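Local coordinates for vitamin B12-binding protein (Vibrio cholerae O395, PDB 5YSC) that probably captures vitamin B12 in the periplasm and delivers it to the transmembrane subunits of the BtuCDF ABC transporter for import, at residues Gln143-Gln148 with Asp256-Val261; Gln153-Phe158 with Lys266-Gln271. One frame throughout, in Å; residues are numbered along the deposited sequence.

How the interactions relate
Interactions 1 and 2 share one partner, helix 254-267, which is engaged in its first half in interaction 1, and through A268 and Q269, at its C-terminal side, in interaction 2. Their other halves follow each other in the chain: helix 128-148 supplies L145 to interaction 1, and strand 155-159, which comes next, supplies I155 to interaction 2. The two contacts lie about 15 Å apart between centres, with nearest atoms about 5 Å apart, so they do not touch. The centre of interaction 1 is about 15 Å, and that of interaction 2 about 22 Å, from the centre of the chain. Both lie away from the cyanocobalamin pocket and tie the closing helix to the body of the protein.

Interaction 1: residues Gln143-Gln148 with Asp256-Val261; sequences QDLRTQ and DAVEQV
L145 and V258 meet through their methyl branches, CD1 of L145 lying 3.7 Å from CG1 of V258. The same CG1 also sits 4.0 Å from CB of L145, so a single valine methyl rests against both the root and one branch tip of the leucine. In V258, CG1 is turned opposite the backbone N (chi1 169°), which brings that branch to the facing helix. The second methyl of L145, CD2, passes 4.3 Å from OE1 of E259, a loose contact at the edge of the apolar patch. Leucine and valine suit the place: both residues are buried, and branched carbon chains fill it without bringing in polar atoms that need partners.

One shell out, the carboxylate of E259 is held by R141, one helical turn before L145, in a salt bridge through OE1. R141 also forms a salt bridge with OD1 of D256. One guanidinium group thus joins the two acids of helix 254-267 to helix 128-148 beside the leucine, and probably offsets their negative charge. V258 also packs on V178 of helix 176-181, which adds a third helix to the cluster.

Helix 128-148 links the lobe built on the first parallel sheet to the lobe built on the second, as the long connecting helix of class III periplasmic binding proteins does, and here the C-terminal helix packs against its end, an arrangement consistent with the Fe/B12-binding fold.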
ATOM      1  N   GLN A 143       7.182  -2.529 -16.112  1.00 19.08           N
ATOM      2  CA  GLN A 143       7.427  -2.011 -17.453  1.00 21.81           C
ATOM      3  C   GLN A 143       6.301  -2.413 -18.395  1.00 25.02           C
ATOM      4  O   GLN A 143       5.797  -1.593 -19.174  1.00 27.04           O
ATOM      5  CB  GLN A 143       8.767  -2.536 -17.957  1.00 26.82           C
ATOM      6  CG  GLN A 143       9.077  -2.257 -19.415  1.00 34.36           C
ATOM      7  CD  GLN A 143       9.101  -0.787 -19.755  1.00 39.02           C
ATOM      8  OE1 GLN A 143       9.384   0.069 -18.908  1.00 40.36           O
ATOM      9  NE2 GLN A 143       8.805  -0.479 -21.014  1.00 42.15           N
ATOM     10  N   ASP A 144       5.894  -3.675 -18.330  1.00 23.71           N
ATOM     11  CA  ASP A 144       4.799  -4.122 -19.179  1.00 22.27           C
ATOM     12  C   ASP A 144       3.543  -3.313 -18.904  1.00 22.14           C
ATOM     13  O   ASP A 144       2.852  -2.883 -19.834  1.00 26.61           O
ATOM     14  CB  ASP A 144       4.534  -5.611 -18.954  1.00 23.07           C
ATOM     15  CG  ASP A 144       5.665  -6.501 -19.435  1.00 28.89           C
ATOM     16  OD1 ASP A 144       6.471  -6.055 -20.285  1.00 30.55           O
ATOM     17  OD2 ASP A 144       5.756  -7.650 -18.940  1.00 30.20           O
ATOM     18  N   LEU A 145       3.222  -3.099 -17.624  1.00 19.29           N
ATOM     19  CA  LEU A 145       2.008  -2.365 -17.301  1.00 18.67           C
ATOM     20  C   LEU A 145       2.085  -0.918 -17.763  1.00 22.93           C
ATOM     21  O   LEU A 145       1.089  -0.366 -18.245  1.00 24.05           O
ATOM     22  CB  LEU A 145       1.738  -2.441 -15.809  1.00 17.66           C
ATOM     23  CG  LEU A 145       1.346  -3.812 -15.291  1.00 16.58           C
ATOM     24  CD1 LEU A 145       1.467  -3.850 -13.761  1.00 14.98           C
ATOM     25  CD2 LEU A 145      -0.083  -4.155 -15.741  1.00 19.47           C
ATOM     26  N   ARG A 146       3.242  -0.266 -17.590  1.00 22.97           N
ATOM     27  CA  ARG A 146       3.363   1.116 -18.034  1.00 23.36           C
ATOM     28  C   ARG A 146       3.100   1.203 -19.534  1.00 27.52           C
ATOM     29  O   ARG A 146       2.343   2.060 -19.996  1.00 28.91           O
ATOM     30  CB  ARG A 146       4.751   1.665 -17.666  1.00 25.24           C
ATOM     31  CG  ARG A 146       4.967   1.906 -16.157  1.00 21.26           C
ATOM     32  CD  ARG A 146       6.382   2.377 -15.805  1.00 24.65           C
ATOM     33  NE  ARG A 146       6.388   3.027 -14.492  1.00 22.25           N
ATOM     34  CZ  ARG A 146       7.389   2.981 -13.621  1.00 22.56           C
ATOM     35  NH1 ARG A 146       8.513   2.354 -13.927  1.00 24.01           N
ATOM     36  NH2 ARG A 146       7.260   3.593 -12.454  1.00 19.52           N
ATOM     37  N   THR A 147       3.671   0.276 -20.301  1.00 25.08           N
ATOM     38  CA  THR A 147       3.419   0.250 -21.739  1.00 28.72           C
ATOM     39  C   THR A 147       1.939   0.027 -22.021  1.00 31.19           C
ATOM     40  O   THR A 147       1.319   0.766 -22.793  1.00 34.50           O
ATOM     41  CB  THR A 147       4.264  -0.848 -22.386  1.00 31.07           C
ATOM     42  OG1 THR A 147       5.668  -0.586 -22.164  1.00 31.04           O
ATOM     43  CG2 THR A 147       3.970  -0.933 -23.888  1.00 31.49           C
ATOM     44  N   GLN A 148       1.347  -0.969 -21.369  1.00 36.22           N
ATOM     45  CA  GLN A 148      -0.001  -1.400 -21.718  1.00 36.69           C
ATOM     46  C   GLN A 148      -1.044  -0.331 -21.435  1.00 38.48           C
ATOM     47  O   GLN A 148      -2.053  -0.251 -22.145  1.00 39.74           O
ATOM     48  CB  GLN A 148      -0.345  -2.684 -20.956  1.00 35.52           C
ATOM     49  CG  GLN A 148      -1.757  -3.216 -21.196  1.00 38.08           C
ATOM     50  CD  GLN A 148      -1.991  -4.529 -20.479  1.00 43.06           C
ATOM     51  OE1 GLN A 148      -1.051  -5.166 -19.999  1.00 42.41           O
ATOM     52  NE2 GLN A 148      -3.245  -4.937 -20.393  1.00 46.86           N
ATOM     53  N   ASP A 256      -1.075  -6.215  -9.249  1.00 10.32           N
ATOM     54  CA  ASP A 256      -2.486  -6.526  -9.485  1.00  9.88           C
ATOM     55  C   ASP A 256      -3.386  -5.326  -9.192  1.00  9.17           C
ATOM     56  O   ASP A 256      -4.388  -5.111  -9.870  1.00 10.89           O
ATOM     57  CB  ASP A 256      -2.944  -7.728  -8.643  1.00 11.12           C
ATOM     58  CG  ASP A 256      -2.442  -9.073  -9.200  1.00 11.19           C
ATOM     59  OD1 ASP A 256      -2.249  -9.186 -10.431  1.00 11.52           O
ATOM     60  OD2 ASP A 256      -2.200  -9.997  -8.432  1.00 10.70           O
ATOM     61  N   ALA A 257      -3.051  -4.508  -8.199  1.00  9.52           N
ATOM     62  CA  ALA A 257      -3.794  -3.270  -8.042  1.00 10.84           C
ATOM     63  C   ALA A 257      -3.620  -2.348  -9.243  1.00 12.56           C
ATOM     64  O   ALA A 257      -4.566  -1.662  -9.629  1.00 12.40           O
ATOM     65  CB  ALA A 257      -3.360  -2.528  -6.783  1.00  9.66           C
ATOM     66  N   VAL A 258      -2.397  -2.245  -9.781  1.00  9.72           N
ATOM     67  CA  VAL A 258      -2.194  -1.476 -11.006  1.00 11.43           C
ATOM     68  C   VAL A 258      -3.121  -1.973 -12.098  1.00 11.11           C
ATOM     69  O   VAL A 258      -3.829  -1.194 -12.736  1.00 14.27           O
ATOM     70  CB  VAL A 258      -0.727  -1.516 -11.440  1.00 15.05           C
ATOM     71  CG1 VAL A 258      -0.574  -0.962 -12.844  1.00 15.54           C
ATOM     72  CG2 VAL A 258       0.115  -0.690 -10.452  1.00 13.67           C
ATOM     73  N   GLU A 259      -3.145  -3.270 -12.331  1.00 13.13           N
ATOM     74  CA  GLU A 259      -4.058  -3.802 -13.347  1.00 12.05           C
ATOM     75  C   GLU A 259      -5.514  -3.430 -13.035  1.00 12.49           C
ATOM     76  O   GLU A 259      -6.282  -3.042 -13.934  1.00 15.40           O
ATOM     77  CB  GLU A 259      -3.837  -5.330 -13.447  1.00 12.53           C
ATOM     78  CG  GLU A 259      -3.935  -5.900 -14.796  1.00 18.74           C
ATOM     79  CD  GLU A 259      -3.548  -7.371 -14.828  1.00 17.87           C
ATOM     80  OE1 GLU A 259      -2.333  -7.686 -14.685  1.00 15.70           O
ATOM     81  OE2 GLU A 259      -4.472  -8.204 -15.021  1.00 16.70           O
ATOM     82  N   GLN A 260      -5.940  -3.583 -11.780  1.00 11.35           N
ATOM     83  CA  GLN A 260      -7.346  -3.355 -11.434  1.00 10.41           C
ATOM     84  C   GLN A 260      -7.708  -1.893 -11.635  1.00 13.46           C
ATOM     85  O   GLN A 260      -8.719  -1.564 -12.268  1.00 13.20           O
ATOM     86  CB  GLN A 260      -7.608  -3.780  -9.977  1.00 10.75           C
ATOM     87  CG  GLN A 260      -9.072  -3.699  -9.566  1.00 10.74           C
ATOM     88  CD  GLN A 260      -9.319  -4.108  -8.146  1.00 12.20           C
ATOM     89  OE1 GLN A 260      -8.617  -3.699  -7.224  1.00 10.25           O
ATOM     90  NE2 GLN A 260     -10.349  -4.916  -7.958  1.00 15.51           N
ATOM     91  N   VAL A 261      -6.880  -1.003 -11.078  1.00 10.77           N
ATOM     92  CA  VAL A 261      -7.109   0.429 -11.196  1.00 12.55           C
ATOM     93  C   VAL A 261      -7.106   0.859 -12.650  1.00 12.03           C
ATOM     94  O   VAL A 261      -8.021   1.559 -13.107  1.00 15.81           O
ATOM     95  CB  VAL A 261      -6.048   1.213 -10.391  1.00 10.84           C
ATOM     96  CG1 VAL A 261      -6.044   2.715 -10.777  1.00 14.57           C
ATOM     97  CG2 VAL A 261      -6.364   1.025  -8.953  1.00 10.58           C
TER

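Interaction 2: residues Gln153-Phe158 with Lys266-Gln271; sequences QPIRYF and KIAQKQ
This is a small apolar packing contact with a polar edge, I155 on A268 beside Q153 against Q269, where the first strand of the second parallel sheet meets the C-terminal end of the chain. Strand 155-159 is an inner strand of that sheet, and I155 points toward the residues at the C-terminal side of helix 254-267. The delta methyl does the touching: CD1 of I155 is 4.1 Å from CB of A268 and 3.9 Å from its carbonyl O. The CG1 branch is turned opposite the carbonyl carbon (chi1 -57°), which carries CD1 across to the alanine. Both residues also pack on V210 of the neighbouring strand 210-213, and the small alanine lets the chain come close to the sheet.

At the more open side, the bent chain of Q269 brings its amide beside the start of Q153, with CD of Q269 3.5 Å from N of Q153 and 3.8 Å from its CB. The two glutamine chains cross at about a right angle, and the amide of Q269 faces the backbone N, CB and CG of Q153, whose own amide turns away. The modelled flip of the Q269 amide is doubtful, so its separate O and N positions carry little weight.

The turn that presents A268 and Q269 is tightened by the bond from Q269 N to K266 O (3.1 Å). Beyond it, K270 and Q271 hydrogen-bond to N236 and Q238 respectively, which anchors the chain end.

The chemistry therefore divides by burial: a methyl packs against an alanine on the buried side, while an uncharged amide, able both to donate and to accept, lies beside a backbone N-H at the more exposed edge.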
ATOM      1  N   GLN A 153      -6.339   8.102 -20.721  1.00 45.18           N
ATOM      2  CA  GLN A 153      -6.401   9.547 -20.629  1.00 47.81           C
ATOM      3  C   GLN A 153      -6.659   9.948 -19.196  1.00 43.45           C
ATOM      4  O   GLN A 153      -7.164   9.150 -18.405  1.00 39.57           O
ATOM      5  CB  GLN A 153      -7.522  10.112 -21.510  1.00 50.89           C
ATOM      6  CG  GLN A 153      -7.365   9.845 -23.000  1.00 53.53           C
ATOM      7  CD  GLN A 153      -6.843  11.058 -23.742  1.00 61.64           C
ATOM      8  OE1 GLN A 153      -7.449  12.134 -23.705  1.00 67.64           O
ATOM      9  NE2 GLN A 153      -5.707  10.899 -24.408  1.00 64.34           N
ATOM     10  N   PRO A 154      -6.364  11.196 -18.838  1.00 37.19           N
ATOM     11  CA  PRO A 154      -6.557  11.640 -17.453  1.00 34.35           C
ATOM     12  C   PRO A 154      -8.000  11.526 -17.008  1.00 29.65           C
ATOM     13  O   PRO A 154      -8.918  12.031 -17.656  1.00 32.40           O
ATOM     14  CB  PRO A 154      -6.110  13.103 -17.484  1.00 34.69           C
ATOM     15  CG  PRO A 154      -5.180  13.172 -18.637  1.00 38.59           C
ATOM     16  CD  PRO A 154      -5.737  12.251 -19.657  1.00 38.74           C
ATOM     17  N   ILE A 155      -8.184  10.862 -15.876  1.00 25.23           N
ATOM     18  CA  ILE A 155      -9.492  10.726 -15.270  1.00 24.60           C
ATOM     19  C   ILE A 155      -9.431  11.199 -13.830  1.00 22.56           C
ATOM     20  O   ILE A 155      -8.527  10.832 -13.099  1.00 21.54           O
ATOM     21  CB  ILE A 155      -9.964   9.266 -15.272  1.00 28.56           C
ATOM     22  CG1 ILE A 155      -9.990   8.708 -16.693  1.00 28.71           C
ATOM     23  CG2 ILE A 155     -11.326   9.160 -14.629  1.00 28.26           C
ATOM     24  CD1 ILE A 155     -11.212   9.090 -17.459  1.00 29.23           C
ATOM     25  N   ARG A 156     -10.401  12.014 -13.436  1.00 23.33           N
ATOM     26  CA  ARG A 156     -10.486  12.525 -12.071  1.00 22.98           C
ATOM     27  C   ARG A 156     -11.203  11.513 -11.182  1.00 23.34           C
ATOM     28  O   ARG A 156     -12.386  11.245 -11.376  1.00 20.10           O
ATOM     29  CB  ARG A 156     -11.208  13.877 -12.053  1.00 27.68           C
ATOM     30  CG  ARG A 156     -10.533  14.899 -12.955  1.00 29.35           C
ATOM     31  CD  ARG A 156     -11.371  16.176 -13.132  1.00 33.41           C
ATOM     32  NE  ARG A 156     -11.624  16.789 -11.835  1.00 36.05           N
ATOM     33  CZ  ARG A 156     -12.804  16.875 -11.235  1.00 34.97           C
ATOM     34  NH1 ARG A 156     -13.909  16.440 -11.831  1.00 34.70           N
ATOM     35  NH2 ARG A 156     -12.874  17.445 -10.031  1.00 34.74           N
ATOM     36  N   TYR A 157     -10.505  10.999 -10.175  1.00 23.88           N
ATOM     37  CA  TYR A 157     -11.064   9.986  -9.296  1.00 22.10           C
ATOM     38  C   TYR A 157     -11.095  10.459  -7.840  1.00 21.31           C
ATOM     39  O   TYR A 157     -10.340  11.332  -7.401  1.00 20.04           O
ATOM     40  CB  TYR A 157     -10.276   8.652  -9.406  1.00 17.91           C
ATOM     41  CG  TYR A 157      -8.933   8.710  -8.745  1.00 17.93           C
ATOM     42  CD1 TYR A 157      -7.813   9.149  -9.443  1.00 20.35           C
ATOM     43  CD2 TYR A 157      -8.790   8.372  -7.394  1.00 18.18           C
ATOM     44  CE1 TYR A 157      -6.575   9.237  -8.825  1.00 18.19           C
ATOM     45  CE2 TYR A 157      -7.573   8.474  -6.766  1.00 16.60           C
ATOM     46  CZ  TYR A 157      -6.461   8.898  -7.506  1.00 17.08           C
ATOM     47  OH  TYR A 157      -5.229   9.032  -6.923  1.00 17.62           O
ATOM     48  N   PHE A 158     -12.009   9.847  -7.102  1.00 17.88           N
ATOM     49  CA  PHE A 158     -12.062   9.878  -5.656  1.00 18.53           C
ATOM     50  C   PHE A 158     -11.803   8.467  -5.148  1.00 16.62           C
ATOM     51  O   PHE A 158     -12.472   7.535  -5.600  1.00 16.86           O
ATOM     52  CB  PHE A 158     -13.440  10.370  -5.243  1.00 19.99           C
ATOM     53  CG  PHE A 158     -13.709  10.277  -3.782  1.00 21.14           C
ATOM     54  CD1 PHE A 158     -12.802  10.781  -2.860  1.00 22.17           C
ATOM     55  CD2 PHE A 158     -14.878   9.693  -3.315  1.00 18.68           C
ATOM     56  CE1 PHE A 158     -13.064  10.714  -1.504  1.00 21.18           C
ATOM     57  CE2 PHE A 158     -15.123   9.594  -1.969  1.00 23.52           C
ATOM     58  CZ  PHE A 158     -14.206  10.102  -1.059  1.00 21.77           C
ATOM     59  N   LYS A 266      -9.518   2.731 -17.566  1.00 20.95           N
ATOM     60  CA  LYS A 266      -9.738   2.547 -19.005  1.00 21.66           C
ATOM     61  C   LYS A 266     -11.218   2.516 -19.343  1.00 21.28           C
ATOM     62  O   LYS A 266     -11.668   3.204 -20.267  1.00 23.76           O
ATOM     63  CB  LYS A 266      -9.069   1.272 -19.483  1.00 19.09           C
ATOM     64  CG  LYS A 266      -9.063   1.121 -20.968  1.00 22.82           C
ATOM     65  CD  LYS A 266      -8.440  -0.175 -21.325  1.00 26.26           C
ATOM     66  CE  LYS A 266      -8.272  -0.304 -22.788  1.00 32.98           C
ATOM     67  NZ  LYS A 266      -7.850  -1.694 -23.148  1.00 36.98           N
ATOM     68  N   ILE A 267     -11.995   1.708 -18.612  1.00 19.23           N
ATOM     69  CA  ILE A 267     -13.447   1.682 -18.800  1.00 21.71           C
ATOM     70  C   ILE A 267     -14.032   3.081 -18.719  1.00 21.81           C
ATOM     71  O   ILE A 267     -14.939   3.441 -19.482  1.00 23.84           O
ATOM     72  CB  ILE A 267     -14.094   0.723 -17.785  1.00 21.09           C
ATOM     73  CG1 ILE A 267     -13.623  -0.704 -18.075  1.00 18.17           C
ATOM     74  CG2 ILE A 267     -15.590   0.788 -17.849  1.00 21.48           C
ATOM     75  CD1 ILE A 267     -13.992  -1.727 -17.023  1.00 16.89           C
ATOM     76  N   ALA A 268     -13.534   3.893 -17.774  1.00 20.66           N
ATOM     77  CA  ALA A 268     -14.074   5.222 -17.495  1.00 19.41           C
ATOM     78  C   ALA A 268     -13.924   6.188 -18.656  1.00 24.24           C
ATOM     79  O   ALA A 268     -14.462   7.305 -18.602  1.00 23.53           O
ATOM     80  CB  ALA A 268     -13.381   5.791 -16.245  1.00 19.85           C
ATOM     81  N   GLN A 269     -13.188   5.801 -19.677  1.00 22.11           N
ATOM     82  CA  GLN A 269     -13.120   6.587 -20.889  1.00 26.13           C
ATOM     83  C   GLN A 269     -14.366   6.430 -21.735  1.00 34.27           C
ATOM     84  O   GLN A 269     -14.496   7.146 -22.730  1.00 27.48           O
ATOM     85  CB  GLN A 269     -11.910   6.178 -21.715  1.00 24.47           C
ATOM     86  CG  GLN A 269     -10.622   6.058 -20.943  1.00 29.62           C
ATOM     87  CD  GLN A 269      -9.571   6.954 -21.521  1.00 42.21           C
ATOM     88  OE1 GLN A 269      -9.743   8.178 -21.518  1.00 45.77           O
ATOM     89  NE2 GLN A 269      -8.494   6.364 -22.073  1.00 40.04           N
ATOM     90  N   LYS A 270     -15.256   5.499 -21.368  1.00 34.85           N
ATOM     91  CA  LYS A 270     -16.448   5.221 -22.169  1.00 31.74           C
ATOM     92  C   LYS A 270     -17.314   6.460 -22.355  1.00 35.64           C
ATOM     93  O   LYS A 270     -18.081   6.527 -23.327  1.00 38.35           O
ATOM     94  CB  LYS A 270     -17.252   4.064 -21.566  1.00 31.54           C
ATOM     95  CG  LYS A 270     -17.961   4.296 -20.243  1.00 28.45           C
ATOM     96  CD  LYS A 270     -18.423   2.950 -19.634  1.00 25.08           C
ATOM     97  CE  LYS A 270     -18.736   3.030 -18.129  1.00 22.58           C
ATOM     98  NZ  LYS A 270     -19.777   4.064 -17.917  1.00 24.48           N
ATOM     99  N   GLN A 271     -17.200   7.450 -21.472  1.00 29.78           N
ATOM    100  CA  GLN A 271     -17.847   8.714 -21.722  1.00 32.45           C
ATOM    101  C   GLN A 271     -17.077   9.860 -21.077  1.00 36.24           C
ATOM    102  O   GLN A 271     -17.296  10.997 -21.452  1.00 35.33           O
ATOM    103  CB  GLN A 271     -19.303   8.697 -21.232  1.00 32.68           C
ATOM    104  CG  GLN A 271     -19.519   8.884 -19.728  1.00 33.39           C
ATOM    105  CD  GLN A 271     -19.144   7.650 -18.907  1.00 29.89           C
ATOM    106  OE1 GLN A 271     -19.828   6.612 -18.944  1.00 28.55           O
ATOM    107  NE2 GLN A 271     -18.050   7.768 -18.144  1.00 26.20           N
TER